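Long-range contact in SufE-like protein 1, chloroplastic/mitochondrial (Arabidopsis thaliana, PDB 4PUI), which activates a plastid cysteine desulfurase to supply sulfur for iron-sulfur cluster assembly, the chain here being its BolA domain: residues Val25-Tyr30 / Thr48-Arg53. Residues are numbered along the deposited sequence; the frame is centred on the assembly and turned at random.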
loop_
_atom_site.group_PDB
_atom_site.type_symbol
_atom_site.label_atom_id
_atom_site.label_comp_id
_atom_site.label_asym_id
_atom_site.label_seq_id
_atom_site.Cartn_x
_atom_site.Cartn_y
_atom_site.Cartn_z
ATOM N N VAL A 25 4.455 -5.384 -0.262
ATOM C CA VAL A 25 4.464 -4.360 0.776
ATOM C C VAL A 25 5.879 -4.358 1.315
ATOM O O VAL A 25 6.311 -5.315 1.952
ATOM C CB VAL A 25 3.447 -4.685 1.908
ATOM C CG1 VAL A 25 3.581 -3.688 3.069
ATOM C CG2 VAL A 25 2.018 -4.694 1.358
ATOM N N GLU A 26 6.625 -3.303 1.013
ATOM C CA GLU A 26 8.037 -3.264 1.360
ATOM C C GLU A 26 8.285 -2.147 2.358
ATOM O O GLU A 26 7.990 -0.986 2.079
ATOM C CB GLU A 26 8.876 -3.036 0.101
ATOM C CG GLU A 26 10.376 -3.070 0.332
ATOM C CD GLU A 26 11.158 -2.547 -0.858
ATOM O OE1 GLU A 26 10.564 -1.848 -1.709
ATOM O OE2 GLU A 26 12.367 -2.831 -0.933
ATOM N N ASP A 27 8.816 -2.502 3.522
ATOM C CA ASP A 27 9.154 -1.523 4.548
ATOM C C ASP A 27 10.480 -0.865 4.173
ATOM O O ASP A 27 11.520 -1.516 4.160
ATOM C CB ASP A 27 9.240 -2.225 5.914
ATOM C CG ASP A 27 9.392 -1.261 7.077
ATOM O OD1 ASP A 27 9.790 -0.100 6.856
ATOM O OD2 ASP A 27 9.128 -1.677 8.228
ATOM N N VAL A 28 10.440 0.425 3.858
ATOM C CA VAL A 28 11.663 1.157 3.547
ATOM C C VAL A 28 11.953 2.271 4.557
ATOM O O VAL A 28 12.609 3.266 4.246
ATOM C CB VAL A 28 11.646 1.698 2.101
ATOM C CG1 VAL A 28 11.694 0.536 1.099
ATOM C CG2 VAL A 28 10.425 2.578 1.861
ATOM N N SER A 29 11.473 2.091 5.784
ATOM C CA SER A 29 11.704 3.072 6.836
ATOM C C SER A 29 13.182 3.355 7.068
ATOM O O SER A 29 13.556 4.471 7.422
ATOM C CB SER A 29 11.061 2.608 8.145
ATOM O OG SER A 29 9.706 2.299 7.934
ATOM N N TYR A 30 14.016 2.340 6.866
ATOM C CA TYR A 30 15.461 2.489 7.028
ATOM C C TYR A 30 16.055 3.605 6.145
ATOM O O TYR A 30 17.102 4.159 6.466
ATOM C CB TYR A 30 16.166 1.152 6.757
ATOM C CG TYR A 30 16.082 0.680 5.315
ATOM C CD1 TYR A 30 17.035 1.076 4.374
ATOM C CD2 TYR A 30 15.064 -0.172 4.895
ATOM C CE1 TYR A 30 16.969 0.648 3.062
ATOM C CE2 TYR A 30 14.993 -0.606 3.579
ATOM C CZ TYR A 30 15.949 -0.191 2.671
ATOM O OH TYR A 30 15.882 -0.616 1.365
ATOM N N THR A 48 7.565 3.610 9.222
ATOM C CA THR A 48 7.078 4.923 8.823
ATOM C C THR A 48 6.939 5.059 7.311
ATOM O O THR A 48 6.189 5.904 6.833
ATOM C CB THR A 48 8.046 6.017 9.290
ATOM O OG1 THR A 48 9.352 5.720 8.792
ATOM C CG2 THR A 48 8.089 6.079 10.806
ATOM N N HIS A 49 7.658 4.228 6.561
ATOM C CA HIS A 49 7.674 4.334 5.108
ATOM C C HIS A 49 7.572 2.970 4.443
ATOM O O HIS A 49 8.341 2.064 4.759
ATOM C CB HIS A 49 8.963 5.015 4.645
ATOM C CG HIS A 49 9.070 6.448 5.060
ATOM N ND1 HIS A 49 9.334 6.829 6.356
ATOM C CD2 HIS A 49 8.942 7.595 4.350
ATOM C CE1 HIS A 49 9.365 8.147 6.428
ATOM N NE2 HIS A 49 9.126 8.636 5.225
ATOM N N PHE A 50 6.625 2.829 3.519
ATOM C CA PHE A 50 6.488 1.596 2.756
ATOM C C PHE A 50 6.386 1.887 1.270
ATOM O O PHE A 50 5.869 2.929 0.870
ATOM C CB PHE A 50 5.242 0.816 3.173
ATOM C CG PHE A 50 5.310 0.262 4.568
ATOM C CD1 PHE A 50 5.017 1.055 5.665
ATOM C CD2 PHE A 50 5.667 -1.067 4.776
ATOM C CE1 PHE A 50 5.090 0.534 6.959
ATOM C CE2 PHE A 50 5.732 -1.599 6.053
ATOM C CZ PHE A 50 5.441 -0.792 7.154
ATOM N N ASN A 51 6.898 0.959 0.466
ATOM C CA ASN A 51 6.609 0.928 -0.960
ATOM C C ASN A 51 5.550 -0.132 -1.185
ATOM O O ASN A 51 5.686 -1.254 -0.699
ATOM C CB ASN A 51 7.855 0.569 -1.788
ATOM C CG ASN A 51 8.955 1.623 -1.702
ATOM O OD1 ASN A 51 8.679 2.807 -1.522
ATOM N ND2 ASN A 51 10.206 1.191 -1.839
ATOM N N LEU A 52 4.497 0.219 -1.920
ATOM C CA LEU A 52 3.435 -0.729 -2.256
ATOM C C LEU A 52 3.370 -0.945 -3.771
ATOM O O LEU A 52 3.378 0.019 -4.535
ATOM C CB LEU A 52 2.091 -0.182 -1.812
ATOM C CG LEU A 52 1.934 0.212 -0.348
ATOM C CD1 LEU A 52 0.526 0.732 -0.074
ATOM C CD2 LEU A 52 2.239 -0.973 0.550
ATOM N N ARG A 53 3.301 -2.204 -4.198
ATOM C CA ARG A 53 2.991 -2.506 -5.590
ATOM C C ARG A 53 1.765 -3.399 -5.591
ATOM O O ARG A 53 1.785 -4.489 -5.019
ATOM C CB ARG A 53 4.151 -3.200 -6.301
ATOM C CG ARG A 53 3.867 -3.484 -7.790
ATOM C CD ARG A 53 4.995 -4.282 -8.415
ATOM N NE ARG A 53 4.822 -4.529 -9.846
ATOM C CZ ARG A 53 4.164 -5.569 -10.342
ATOM N NH1 ARG A 53 3.593 -6.431 -9.523
ATOM N NH2 ARG A 53 4.075 -5.746 -11.661
#
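The antiparallel pairing of edge strand 22-27 with the central strand 49-55 runs into an Asx turn at D27; before it, E26 and N51 form the hydrogen-bonded pair: E26 N reaches N51 O at 2.8 Å, and N51 N returns a bond to E26 O. Their side chains run side by side on one face of the sheet. The amide ND2 of N51 donates to E26 OE1 at 3.1 Å, nearly straight (163°) but from above the carboxylate plane, while CG1 of V28 also lies against ND2. On the other face, V25 CG2 packs on L52 CD2 (3.8 Å). A chi1 of -67° sets CG of F50 anti to the carbonyl carbon and brings the ring against D27, CE2 being 3.6 Å from D27 CB; OD1 lies over one ring face, with carboxylate and ring planes 33° apart. Helix 5-18 covers this side through I10, which touches F50 and L52, an α/β packing in keeping with the BolA-like fold; strand 85-91 pairs with the far edge of 49-55. Beyond the last bridge the chain turns away, yet V28 N still bonds H49 O. Here S29 OG takes over the role of a backbone acceptor, receiving T48 N at 2.8 Å and H49 N at 3.1 Å. The hydroxyl in turn donates to D27 OD1 (2.6 Å) on the syn side of the carboxylate, and S29 N closes the turn on the same oxygen. Replacing D27 by alanine would probably deprive S29 N and OG of this acceptor, freeing the hydroxyl to turn from both amides and uncovering part of the F50 ring.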